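Local coordinates for RNA-induced transcriptional silencing complex protein tas3 (Schizosaccharomyces pombe, PDB 3D1B) that acts as an adaptor in the core of the RNA-induced transcriptional silencing complex, with Ago1 and Chp1, serving RNA interference and heterochromatin formation, at residues L17-L22 with E36-V41; L25-T30 with S96-L101; L58-S63 with K92-S97. All blocks are in the same frame, centred on the assembly; numbering follows the deposited sequence.

Contact 1 of 3, residues L17-L22 with E36-V41; sequences LYINWL and EALVKV
In the all-helical C-terminal motif of Tas3, helix 14-23 and helix 32-46 meet through a small cluster of aliphatic side chains, with Leu38 of the second helix facing Ile19 and Leu22 of the first. The backbones stay well apart, the CA atoms of Ile19 and Leu38 lying 9.3 Å from each other, a gap bridged by the side chains from both sides. Leu38 points toward the other helix, its CG anti to the backbone N (chi1 -178°), and offers the methyl CD1 to both partners. Ile19 starts out along the flank of its helix, yet its longer branch, through CG1 to CD1, swings back toward Leu38; the flexible, unbranched arm of isoleucine lets it reach a partner at which its CB is not aimed. Leu22, nearly one turn further on, points toward the other helix. All three residues are buried, and none brings a polar group into the cluster. Helix 52-60 adds Phe52, against Ile19, and Val55, against Leu38, while Phe28 of helix 26-29 lies against both leucines. Leu38 CD1 sits 4.4 Å from Ile19 CD1 and 4.2 Å from Leu22 CD2.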
ATOM      1  N   LEU A  17     -13.592  13.495   0.480  1.00 27.87           N
ATOM      2  CA  LEU A  17     -12.823  14.555   1.122  1.00 26.05           C
ATOM      3  C   LEU A  17     -11.320  14.358   0.952  1.00 23.45           C
ATOM      4  O   LEU A  17     -10.607  15.286   0.581  1.00 22.64           O
ATOM      5  CB  LEU A  17     -13.141  14.630   2.618  1.00 28.41           C
ATOM      6  CG  LEU A  17     -14.263  15.578   3.031  1.00 29.08           C
ATOM      7  CD1 LEU A  17     -14.417  15.578   4.551  1.00 29.43           C
ATOM      8  CD2 LEU A  17     -13.945  16.980   2.530  1.00 29.70           C
ATOM      9  N   TYR A  18     -10.842  13.149   1.233  1.00 21.22           N
ATOM     10  CA  TYR A  18      -9.419  12.848   1.108  1.00 22.60           C
ATOM     11  C   TYR A  18      -8.928  13.077  -0.317  1.00 21.42           C
ATOM     12  O   TYR A  18      -7.813  13.549  -0.527  1.00 18.47           O
ATOM     13  CB  TYR A  18      -9.148  11.406   1.546  1.00 24.71           C
ATOM     14  CG  TYR A  18      -9.166  11.225   3.050  1.00 30.19           C
ATOM     15  CD1 TYR A  18     -10.015  11.984   3.851  1.00 32.98           C
ATOM     16  CD2 TYR A  18      -8.347  10.284   3.671  1.00 34.36           C
ATOM     17  CE1 TYR A  18     -10.051  11.814   5.230  1.00 35.84           C
ATOM     18  CE2 TYR A  18      -8.375  10.105   5.053  1.00 37.16           C
ATOM     19  CZ  TYR A  18      -9.229  10.874   5.825  1.00 36.54           C
ATOM     20  OH  TYR A  18      -9.256  10.707   7.190  1.00 38.85           O
ATOM     21  N   ILE A  19      -9.765  12.744  -1.294  1.00 19.79           N
ATOM     22  CA  ILE A  19      -9.409  12.953  -2.692  1.00 19.67           C
ATOM     23  C   ILE A  19      -9.339  14.448  -2.985  1.00 19.77           C
ATOM     24  O   ILE A  19      -8.401  14.920  -3.630  1.00 16.67           O
ATOM     25  CB  ILE A  19     -10.443  12.295  -3.640  1.00 21.17           C
ATOM     26  CG1 ILE A  19     -10.307  10.769  -3.590  1.00 23.19           C
ATOM     27  CG2 ILE A  19     -10.253  12.800  -5.060  1.00 21.95           C
ATOM     28  CD1 ILE A  19      -8.954  10.248  -4.078  1.00 24.59           C
ATOM     29  N   ASN A  20     -10.331  15.188  -2.502  1.00 18.37           N
ATOM     30  CA  ASN A  20     -10.360  16.631  -2.705  1.00 17.27           C
ATOM     31  C   ASN A  20      -9.167  17.308  -2.034  1.00 16.12           C
ATOM     32  O   ASN A  20      -8.578  18.245  -2.583  1.00 16.32           O
ATOM     33  CB  ASN A  20     -11.670  17.224  -2.169  1.00 18.11           C
ATOM     34  CG  ASN A  20     -12.879  16.771  -2.961  1.00 18.11           C
ATOM     35  OD1 ASN A  20     -12.745  16.207  -4.046  1.00 19.55           O
ATOM     36  ND2 ASN A  20     -14.074  17.027  -2.426  1.00 21.75           N
ATOM     37  N   TRP A  21      -8.809  16.831  -0.847  1.00 16.57           N
ATOM     38  CA  TRP A  21      -7.671  17.385  -0.124  1.00 16.21           C
ATOM     39  C   TRP A  21      -6.375  17.085  -0.864  1.00 16.89           C
ATOM     40  O   TRP A  21      -5.493  17.937  -0.967  1.00 16.12           O
ATOM     41  CB  TRP A  21      -7.597  16.808   1.295  1.00 18.17           C
ATOM     42  CG  TRP A  21      -8.673  17.324   2.211  1.00 18.92           C
ATOM     43  CD1 TRP A  21      -9.402  18.470   2.056  1.00 18.36           C
ATOM     44  CD2 TRP A  21      -9.117  16.732   3.441  1.00 19.86           C
ATOM     45  NE1 TRP A  21     -10.272  18.627   3.109  1.00 20.91           N
ATOM     46  CE2 TRP A  21     -10.118  17.576   3.974  1.00 20.20           C
ATOM     47  CE3 TRP A  21      -8.765  15.571   4.144  1.00 21.12           C
ATOM     48  CZ2 TRP A  21     -10.772  17.297   5.180  1.00 22.08           C
ATOM     49  CZ3 TRP A  21      -9.417  15.293   5.344  1.00 20.49           C
ATOM     50  CH2 TRP A  21     -10.409  16.155   5.848  1.00 21.89           C
ATOM     51  N   LEU A  22      -6.256  15.866  -1.371  1.00 16.61           N
ATOM     52  CA  LEU A  22      -5.064  15.484  -2.116  1.00 15.29           C
ATOM     53  C   LEU A  22      -4.892  16.406  -3.320  1.00 16.47           C
ATOM     54  O   LEU A  22      -3.807  16.935  -3.572  1.00 15.63           O
ATOM     55  CB  LEU A  22      -5.186  14.040  -2.596  1.00 15.51           C
ATOM     56  CG  LEU A  22      -4.226  13.624  -3.708  1.00 13.66           C
ATOM     57  CD1 LEU A  22      -2.785  13.718  -3.215  1.00 15.85           C
ATOM     58  CD2 LEU A  22      -4.560  12.203  -4.144  1.00 14.81           C
ATOM     59  N   GLU A  36      -2.179  12.968 -13.562  1.00 21.01           N
ATOM     60  CA  GLU A  36      -2.322  11.904 -14.545  1.00 22.58           C
ATOM     61  C   GLU A  36      -2.356  10.540 -13.860  1.00 23.26           C
ATOM     62  O   GLU A  36      -3.112   9.653 -14.256  1.00 21.45           O
ATOM     63  CB  GLU A  36      -1.165  11.967 -15.546  1.00 27.06           C
ATOM     64  CG  GLU A  36      -1.306  13.093 -16.566  1.00 33.19           C
ATOM     65  CD  GLU A  36       0.029  13.668 -17.006  1.00 37.96           C
ATOM     66  OE1 GLU A  36       0.972  12.886 -17.252  1.00 39.93           O
ATOM     67  OE2 GLU A  36       0.130  14.911 -17.118  1.00 40.90           O
ATOM     68  N   ALA A  37      -1.531  10.380 -12.830  1.00 20.92           N
ATOM     69  CA  ALA A  37      -1.464   9.125 -12.088  1.00 19.11           C
ATOM     70  C   ALA A  37      -2.771   8.856 -11.343  1.00 19.08           C
ATOM     71  O   ALA A  37      -3.266   7.726 -11.316  1.00 19.54           O
ATOM     72  CB  ALA A  37      -0.296   9.173 -11.106  1.00 18.73           C
ATOM     73  N   LEU A  38      -3.338   9.892 -10.738  1.00 18.64           N
ATOM     74  CA  LEU A  38      -4.584   9.725  -9.999  1.00 18.19           C
ATOM     75  C   LEU A  38      -5.696   9.211 -10.912  1.00 19.30           C
ATOM     76  O   LEU A  38      -6.505   8.377 -10.508  1.00 19.62           O
ATOM     77  CB  LEU A  38      -5.007  11.049  -9.358  1.00 18.57           C
ATOM     78  CG  LEU A  38      -6.283  10.984  -8.515  1.00 18.91           C
ATOM     79  CD1 LEU A  38      -6.113   9.974  -7.380  1.00 17.07           C
ATOM     80  CD2 LEU A  38      -6.592  12.365  -7.965  1.00 17.57           C
ATOM     81  N   VAL A  39      -5.724   9.697 -12.148  1.00 20.14           N
ATOM     82  CA  VAL A  39      -6.747   9.270 -13.097  1.00 21.13           C
ATOM     83  C   VAL A  39      -6.698   7.761 -13.320  1.00 21.87           C
ATOM     84  O   VAL A  39      -7.740   7.104 -13.407  1.00 21.73           O
ATOM     85  CB  VAL A  39      -6.585   9.994 -14.459  1.00 21.87           C
ATOM     86  CG1 VAL A  39      -7.491   9.358 -15.508  1.00 21.13           C
ATOM     87  CG2 VAL A  39      -6.921  11.463 -14.296  1.00 22.18           C
ATOM     88  N   LYS A  40      -5.488   7.214 -13.396  1.00 21.24           N
ATOM     89  CA  LYS A  40      -5.309   5.783 -13.620  1.00 23.23           C
ATOM     90  C   LYS A  40      -5.437   4.963 -12.338  1.00 22.33           C
ATOM     91  O   LYS A  40      -5.882   3.815 -12.368  1.00 22.61           O
ATOM     92  CB  LYS A  40      -3.935   5.507 -14.244  1.00 23.18           C
ATOM     93  CG  LYS A  40      -3.648   6.249 -15.543  1.00 27.08           C
ATOM     94  CD  LYS A  40      -2.447   5.632 -16.250  1.00 30.32           C
ATOM     95  CE  LYS A  40      -2.018   6.419 -17.482  1.00 33.59           C
ATOM     96  NZ  LYS A  40      -0.975   7.442 -17.167  1.00 34.27           N
ATOM     97  N   VAL A  41      -5.052   5.561 -11.216  1.00 22.17           N
ATOM     98  CA  VAL A  41      -5.085   4.887  -9.921  1.00 20.98           C
ATOM     99  C   VAL A  41      -6.441   4.834  -9.231  1.00 21.58           C
ATOM    100  O   VAL A  41      -6.816   3.804  -8.668  1.00 20.80           O
ATOM    101  CB  VAL A  41      -4.091   5.550  -8.932  1.00 19.99           C
ATOM    102  CG1 VAL A  41      -4.265   4.963  -7.542  1.00 21.07           C
ATOM    103  CG2 VAL A  41      -2.658   5.355  -9.410  1.00 19.98           C
TER

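Contact 2 of 3, residues L25-T30 with S96-L101; sequences LSFFQT and SSIYKL
Phe27 in the short, weakly bonded helix 26-29 faces Ile98 on helix 89-105, their CA atoms 10.1 Å apart, a wide spacing of the two backbones bridged here by long side chains. An aromatic ring suits this place because it reaches far without needing a polar partner. A first torsion of -178° carries the ring away from the backbone N, so that Phe27 extends toward the other helix, and its CD2, CE2 and CZ atoms meet two aliphatic residues. Ile98 and Phe27 run alongside one another in opposite senses, and the terminal methyl meets the ring obliquely: Ile98 CD1 is 3.6 Å from Phe27 CE2 and 3.8 Å from Phe27 CD2. Leu101, nearly one turn later, crosses the aromatic side chain at a slant, placing its CD1 methyl 4.2 Å from Phe27 CZ. The two methyls thus take adjoining parts of the ring, Ile98 along the CD2-CE2 bond and Leu101 at CZ. Ile115 of helix 109-122 and Phe66 also touch Phe27, carrying the same apolar environment beyond this pair of helices. The contact is held by burial and dispersion alone, with no directional bond between the segments, so its specificity probably depends on how well the ring and the two methyls fit together in shape.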
ATOM      1  N   LEU A  25      -3.348  19.852  -2.595  1.00 13.71           N
ATOM      2  CA  LEU A  25      -1.962  20.021  -2.156  1.00 14.31           C
ATOM      3  C   LEU A  25      -1.174  20.708  -3.257  1.00 13.96           C
ATOM      4  O   LEU A  25      -1.280  20.337  -4.420  1.00 14.87           O
ATOM      5  CB  LEU A  25      -1.325  18.663  -1.857  1.00 15.45           C
ATOM      6  CG  LEU A  25      -1.831  17.974  -0.593  1.00 16.24           C
ATOM      7  CD1 LEU A  25      -1.316  16.542  -0.548  1.00 14.49           C
ATOM      8  CD2 LEU A  25      -1.373  18.760   0.629  1.00 16.02           C
ATOM      9  N   SER A  26      -0.372  21.700  -2.885  1.00 16.56           N
ATOM     10  CA  SER A  26       0.427  22.422  -3.864  1.00 18.98           C
ATOM     11  C   SER A  26       1.331  21.464  -4.628  1.00 19.34           C
ATOM     12  O   SER A  26       1.536  21.608  -5.837  1.00 17.75           O
ATOM     13  CB  SER A  26       1.270  23.491  -3.167  1.00 20.61           C
ATOM     14  OG  SER A  26       0.434  24.439  -2.523  1.00 25.56           O
ATOM     15  N   PHE A  27       1.867  20.479  -3.915  1.00 16.77           N
ATOM     16  CA  PHE A  27       2.750  19.488  -4.517  1.00 17.23           C
ATOM     17  C   PHE A  27       2.032  18.715  -5.619  1.00 15.67           C
ATOM     18  O   PHE A  27       2.616  18.393  -6.652  1.00 17.00           O
ATOM     19  CB  PHE A  27       3.258  18.538  -3.425  1.00 17.40           C
ATOM     20  CG  PHE A  27       4.220  17.490  -3.912  1.00 20.83           C
ATOM     21  CD1 PHE A  27       5.382  17.846  -4.594  1.00 22.45           C
ATOM     22  CD2 PHE A  27       3.973  16.141  -3.662  1.00 20.27           C
ATOM     23  CE1 PHE A  27       6.289  16.871  -5.020  1.00 22.22           C
ATOM     24  CE2 PHE A  27       4.871  15.158  -4.083  1.00 23.31           C
ATOM     25  CZ  PHE A  27       6.032  15.527  -4.764  1.00 20.26           C
ATOM     26  N   PHE A  28       0.759  18.408  -5.397  1.00 13.87           N
ATOM     27  CA  PHE A  28      -0.024  17.685  -6.387  1.00 15.20           C
ATOM     28  C   PHE A  28      -0.282  18.599  -7.584  1.00 16.20           C
ATOM     29  O   PHE A  28      -0.126  18.194  -8.736  1.00 17.19           O
ATOM     30  CB  PHE A  28      -1.366  17.259  -5.783  1.00 15.56           C
ATOM     31  CG  PHE A  28      -2.252  16.506  -6.737  1.00 16.97           C
ATOM     32  CD1 PHE A  28      -2.185  15.116  -6.829  1.00 17.86           C
ATOM     33  CD2 PHE A  28      -3.162  17.187  -7.542  1.00 16.07           C
ATOM     34  CE1 PHE A  28      -3.018  14.412  -7.710  1.00 18.68           C
ATOM     35  CE2 PHE A  28      -3.996  16.496  -8.425  1.00 14.67           C
ATOM     36  CZ  PHE A  28      -3.928  15.106  -8.509  1.00 16.91           C
ATOM     37  N   GLN A  29      -0.654  19.841  -7.294  1.00 18.02           N
ATOM     38  CA  GLN A  29      -0.980  20.809  -8.339  1.00 20.13           C
ATOM     39  C   GLN A  29       0.198  21.327  -9.155  1.00 23.03           C
ATOM     40  O   GLN A  29      -0.007  22.019 -10.150  1.00 24.65           O
ATOM     41  CB  GLN A  29      -1.758  21.985  -7.735  1.00 21.11           C
ATOM     42  CG  GLN A  29      -3.007  21.546  -6.990  1.00 23.05           C
ATOM     43  CD  GLN A  29      -3.974  22.682  -6.713  1.00 24.49           C
ATOM     44  OE1 GLN A  29      -3.580  23.842  -6.644  1.00 25.77           O
ATOM     45  NE2 GLN A  29      -5.250  22.346  -6.533  1.00 23.09           N
ATOM     46  N   THR A  30       1.423  21.024  -8.733  1.00 20.19           N
ATOM     47  CA  THR A  30       2.591  21.448  -9.498  1.00 22.42           C
ATOM     48  C   THR A  30       3.161  20.261 -10.270  1.00 22.69           C
ATOM     49  O   THR A  30       4.118  20.407 -11.025  1.00 22.69           O
ATOM     50  CB  THR A  30       3.700  22.056  -8.599  1.00 23.91           C
ATOM     51  OG1 THR A  30       4.048  21.139  -7.557  1.00 25.61           O
ATOM     52  CG2 THR A  30       3.229  23.359  -7.990  1.00 28.02           C
ATOM     53  N   SER A  96       3.647   9.979   5.554  1.00 15.23           N
ATOM     54  CA  SER A  96       4.315   8.694   5.352  1.00 14.22           C
ATOM     55  C   SER A  96       4.625   8.450   3.872  1.00 15.82           C
ATOM     56  O   SER A  96       5.704   7.970   3.526  1.00 16.48           O
ATOM     57  CB  SER A  96       3.448   7.550   5.891  1.00 17.39           C
ATOM     58  OG  SER A  96       4.071   6.295   5.663  1.00 20.67           O
ATOM     59  N   SER A  97       3.686   8.797   2.994  1.00 15.34           N
ATOM     60  CA  SER A  97       3.893   8.589   1.565  1.00 15.58           C
ATOM     61  C   SER A  97       4.978   9.513   1.007  1.00 16.67           C
ATOM     62  O   SER A  97       5.759   9.105   0.146  1.00 14.99           O
ATOM     63  CB  SER A  97       2.575   8.793   0.807  1.00 21.03           C
ATOM     64  OG  SER A  97       2.013  10.058   1.104  1.00 28.21           O
ATOM     65  N   ILE A  98       5.032  10.749   1.494  1.00 15.28           N
ATOM     66  CA  ILE A  98       6.047  11.691   1.033  1.00 14.50           C
ATOM     67  C   ILE A  98       7.408  11.286   1.592  1.00 16.66           C
ATOM     68  O   ILE A  98       8.432  11.461   0.932  1.00 14.20           O
ATOM     69  CB  ILE A  98       5.722  13.142   1.466  1.00 14.80           C
ATOM     70  CG1 ILE A  98       4.460  13.630   0.750  1.00 17.65           C
ATOM     71  CG2 ILE A  98       6.886  14.068   1.124  1.00 18.84           C
ATOM     72  CD1 ILE A  98       4.612  13.739  -0.766  1.00 19.49           C
ATOM     73  N   TYR A  99       7.420  10.726   2.798  1.00 16.39           N
ATOM     74  CA  TYR A  99       8.686  10.303   3.397  1.00 15.54           C
ATOM     75  C   TYR A  99       9.333   9.189   2.564  1.00 16.43           C
ATOM     76  O   TYR A  99      10.554   9.006   2.599  1.00 14.90           O
ATOM     77  CB  TYR A  99       8.477   9.845   4.842  1.00 15.97           C
ATOM     78  CG  TYR A  99       9.784   9.663   5.580  1.00 15.75           C
ATOM     79  CD1 TYR A  99      10.630  10.748   5.805  1.00 15.90           C
ATOM     80  CD2 TYR A  99      10.205   8.395   5.995  1.00 15.59           C
ATOM     81  CE1 TYR A  99      11.871  10.581   6.421  1.00 15.72           C
ATOM     82  CE2 TYR A  99      11.448   8.218   6.615  1.00 14.79           C
ATOM     83  CZ  TYR A  99      12.272   9.315   6.822  1.00 17.95           C
ATOM     84  OH  TYR A  99      13.500   9.154   7.423  1.00 15.30           O
ATOM     85  N   LYS A 100       8.521   8.434   1.823  1.00 15.35           N
ATOM     86  CA  LYS A 100       9.052   7.385   0.949  1.00 15.58           C
ATOM     87  C   LYS A 100       9.932   8.064  -0.099  1.00 14.78           C
ATOM     88  O   LYS A 100      10.917   7.496  -0.567  1.00 14.93           O
ATOM     89  CB  LYS A 100       7.933   6.652   0.197  1.00 17.53           C
ATOM     90  CG  LYS A 100       6.958   5.892   1.054  1.00 19.67           C
ATOM     91  CD  LYS A 100       7.634   4.738   1.774  1.00 20.66           C
ATOM     92  CE  LYS A 100       6.646   4.054   2.704  1.00 22.92           C
ATOM     93  NZ  LYS A 100       7.334   3.144   3.663  1.00 18.59           N
ATOM     94  N   LEU A 101       9.546   9.280  -0.486  1.00 14.58           N
ATOM     95  CA  LEU A 101      10.294  10.034  -1.486  1.00 14.49           C
ATOM     96  C   LEU A 101      11.542  10.654  -0.872  1.00 14.31           C
ATOM     97  O   LEU A 101      12.546  10.858  -1.554  1.00 14.04           O
ATOM     98  CB  LEU A 101       9.405  11.128  -2.094  1.00 15.09           C
ATOM     99  CG  LEU A 101       8.167  10.618  -2.846  1.00 15.72           C
ATOM    100  CD1 LEU A 101       7.466  11.805  -3.496  1.00 16.67           C
ATOM    101  CD2 LEU A 101       8.555   9.601  -3.899  1.00 19.56           C
TER

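Contact 3 of 3, residues L58-S63 with K92-S97; sequences LVFSAS and KAVGSS
Phe60 turns the edge of its ring, rather than a face, to Ser97 on helix 89-105. Ser97 OG lies near the ring plane, 3.2 Å from Phe60 CD2 and 3.3 Å from Phe60 CE2, while Ser97 CB stands at the same edge. The electropositive rim of hydrogens suits an oxygen neighbour, and a small serine lets the backbones approach to 7.1 Å between the CA atoms of Phe60 and Ser97. Its chi1 of 54° sets OG between the backbone N and carbonyl carbon, where Ala93 O and Val94 O of its own helix are both within hydrogen-bonding distance, 2.9 and 2.7 Å from Ser97 OG. Val94 meets the ring obliquely, bringing CG1 to 4.2 Å from Phe60 CE2. An alanine in place of Phe60 would probably open a gap beside Val94 CG1 and leave Ser97 without its aromatic neighbour. A type I beta turn runs from Phe60 to Ser63, and Phe60 O accepts from both Ser63 N and Ser63 OG. Leu56 of helix 52-60 extends the packing on Val94 and Ser97, while Val59 and Ser63 touch Cys34 of helix 32-46.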
ATOM      1  N   LEU A  58       0.977   5.586  -4.525  1.00 15.39           N
ATOM      2  CA  LEU A  58       1.073   5.417  -5.966  1.00 15.88           C
ATOM      3  C   LEU A  58       1.146   6.751  -6.689  1.00 17.22           C
ATOM      4  O   LEU A  58       1.993   6.949  -7.567  1.00 16.86           O
ATOM      5  CB  LEU A  58      -0.121   4.605  -6.480  1.00 17.01           C
ATOM      6  CG  LEU A  58      -0.076   3.143  -6.032  1.00 19.24           C
ATOM      7  CD1 LEU A  58      -1.353   2.427  -6.442  1.00 19.71           C
ATOM      8  CD2 LEU A  58       1.141   2.469  -6.658  1.00 20.23           C
ATOM      9  N   VAL A  59       0.263   7.668  -6.310  1.00 16.01           N
ATOM     10  CA  VAL A  59       0.225   8.979  -6.935  1.00 16.69           C
ATOM     11  C   VAL A  59       1.516   9.760  -6.730  1.00 16.06           C
ATOM     12  O   VAL A  59       2.070  10.323  -7.677  1.00 17.08           O
ATOM     13  CB  VAL A  59      -0.967   9.797  -6.404  1.00 18.16           C
ATOM     14  CG1 VAL A  59      -0.855  11.243  -6.859  1.00 16.90           C
ATOM     15  CG2 VAL A  59      -2.269   9.188  -6.914  1.00 17.10           C
ATOM     16  N   PHE A  60       2.014   9.793  -5.501  1.00 15.64           N
ATOM     17  CA  PHE A  60       3.247  10.530  -5.258  1.00 16.14           C
ATOM     18  C   PHE A  60       4.464   9.880  -5.912  1.00 16.28           C
ATOM     19  O   PHE A  60       5.458  10.558  -6.188  1.00 15.04           O
ATOM     20  CB  PHE A  60       3.479  10.712  -3.753  1.00 18.27           C
ATOM     21  CG  PHE A  60       2.499  11.648  -3.102  1.00 20.59           C
ATOM     22  CD1 PHE A  60       1.991  12.739  -3.800  1.00 23.04           C
ATOM     23  CD2 PHE A  60       2.109  11.461  -1.782  1.00 23.28           C
ATOM     24  CE1 PHE A  60       1.104  13.630  -3.190  1.00 24.76           C
ATOM     25  CE2 PHE A  60       1.225  12.350  -1.165  1.00 24.04           C
ATOM     26  CZ  PHE A  60       0.724  13.433  -1.875  1.00 22.57           C
ATOM     27  N   SER A  61       4.392   8.580  -6.185  1.00 16.54           N
ATOM     28  CA  SER A  61       5.518   7.893  -6.815  1.00 17.89           C
ATOM     29  C   SER A  61       5.721   8.401  -8.238  1.00 19.36           C
ATOM     30  O   SER A  61       6.775   8.183  -8.841  1.00 20.03           O
ATOM     31  CB  SER A  61       5.294   6.375  -6.845  1.00 18.44           C
ATOM     32  OG  SER A  61       4.364   6.000  -7.855  1.00 17.68           O
ATOM     33  N   ALA A  62       4.709   9.087  -8.763  1.00 18.50           N
ATOM     34  CA  ALA A  62       4.764   9.625 -10.119  1.00 19.60           C
ATOM     35  C   ALA A  62       5.269  11.060 -10.168  1.00 19.56           C
ATOM     36  O   ALA A  62       5.465  11.607 -11.254  1.00 19.58           O
ATOM     37  CB  ALA A  62       3.384   9.550 -10.770  1.00 18.15           C
ATOM     38  N   SER A  63       5.484  11.668  -9.005  1.00 19.48           N
ATOM     39  CA  SER A  63       5.955  13.050  -8.951  1.00 20.74           C
ATOM     40  C   SER A  63       7.331  13.167  -9.587  1.00 22.94           C
ATOM     41  O   SER A  63       8.153  12.261  -9.483  1.00 19.51           O
ATOM     42  CB  SER A  63       6.008  13.545  -7.503  1.00 23.50           C
ATOM     43  OG  SER A  63       6.896  12.762  -6.729  1.00 25.59           O
ATOM     44  N   LYS A  92      -1.184  12.364   8.284  1.00 16.06           N
ATOM     45  CA  LYS A  92      -0.238  11.293   8.597  1.00 14.97           C
ATOM     46  C   LYS A  92       0.024  10.415   7.377  1.00 15.44           C
ATOM     47  O   LYS A  92       1.161  10.015   7.118  1.00 15.42           O
ATOM     48  CB  LYS A  92      -0.762  10.427   9.749  1.00 16.58           C
ATOM     49  CG  LYS A  92       0.211   9.319  10.145  1.00 20.01           C
ATOM     50  CD  LYS A  92      -0.297   8.477  11.313  1.00 21.16           C
ATOM     51  CE  LYS A  92      -0.388   9.283  12.598  1.00 24.16           C
ATOM     52  NZ  LYS A  92      -0.780   8.405  13.752  1.00 22.97           N
ATOM     53  N   ALA A  93      -1.031  10.105   6.628  1.00 14.39           N
ATOM     54  CA  ALA A  93      -0.884   9.274   5.439  1.00 14.92           C
ATOM     55  C   ALA A  93      -0.077  10.005   4.369  1.00 14.20           C
ATOM     56  O   ALA A  93       0.714   9.394   3.649  1.00 15.32           O
ATOM     57  CB  ALA A  93      -2.255   8.881   4.897  1.00 16.17           C
ATOM     58  N   VAL A  94      -0.303  11.309   4.246  1.00 12.70           N
ATOM     59  CA  VAL A  94       0.443  12.114   3.281  1.00 12.00           C
ATOM     60  C   VAL A  94       1.908  12.133   3.704  1.00 13.26           C
ATOM     61  O   VAL A  94       2.803  11.930   2.887  1.00 12.50           O
ATOM     62  CB  VAL A  94      -0.083  13.562   3.235  1.00 13.69           C
ATOM     63  CG1 VAL A  94       0.873  14.446   2.433  1.00 13.27           C
ATOM     64  CG2 VAL A  94      -1.469  13.580   2.617  1.00 13.81           C
ATOM     65  N   GLY A  95       2.143  12.373   4.991  1.00 14.12           N
ATOM     66  CA  GLY A  95       3.503  12.407   5.504  1.00 15.20           C
ATOM     67  C   GLY A  95       4.272  11.115   5.260  1.00 15.52           C
ATOM     68  O   GLY A  95       5.424  11.138   4.815  1.00 15.23           O
ATOM     69  N   SER A  96       3.647   9.979   5.554  1.00 15.23           N
ATOM     70  CA  SER A  96       4.315   8.694   5.352  1.00 14.22           C
ATOM     71  C   SER A  96       4.625   8.450   3.872  1.00 15.82           C
ATOM     72  O   SER A  96       5.704   7.970   3.526  1.00 16.48           O
ATOM     73  CB  SER A  96       3.448   7.550   5.891  1.00 17.39           C
ATOM     74  OG  SER A  96       4.071   6.295   5.663  1.00 20.67           O
ATOM     75  N   SER A  97       3.686   8.797   2.994  1.00 15.34           N
ATOM     76  CA  SER A  97       3.893   8.589   1.565  1.00 15.58           C
ATOM     77  C   SER A  97       4.978   9.513   1.007  1.00 16.67           C
ATOM     78  O   SER A  97       5.759   9.105   0.146  1.00 14.99           O
ATOM     79  CB  SER A  97       2.575   8.793   0.807  1.00 21.03           C
ATOM     80  OG  SER A  97       2.013  10.058   1.104  1.00 28.21           O
TER

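Overall arrangement
The three contacts are linked through one buried, largely apolar core. Contacts 2 and 3 lie closest, with centres about 5 Å apart; both use helix 89-105, and Ile98 CD1 approaches Phe60 CD2 to 3.5 Å, so Phe27 and Phe60 both touch the same methyl of Ile98. Contact 1 is about 11 Å from contact 3 and 12 Å from contact 2, measured between centres. Leu22 CD1 joins it to contact 3 at 3.8 Å from Phe60 CZ, and Leu38 CD2 to contact 2 at 3.9 Å from Phe28 CZ. Helix 52-60 thus touches both helix 14-23, through Leu22, and helix 89-105. The segments of contacts 1 and 3 also pack on the second subunit, where Ala37 and Ala62 both meet Leu74 of that chain.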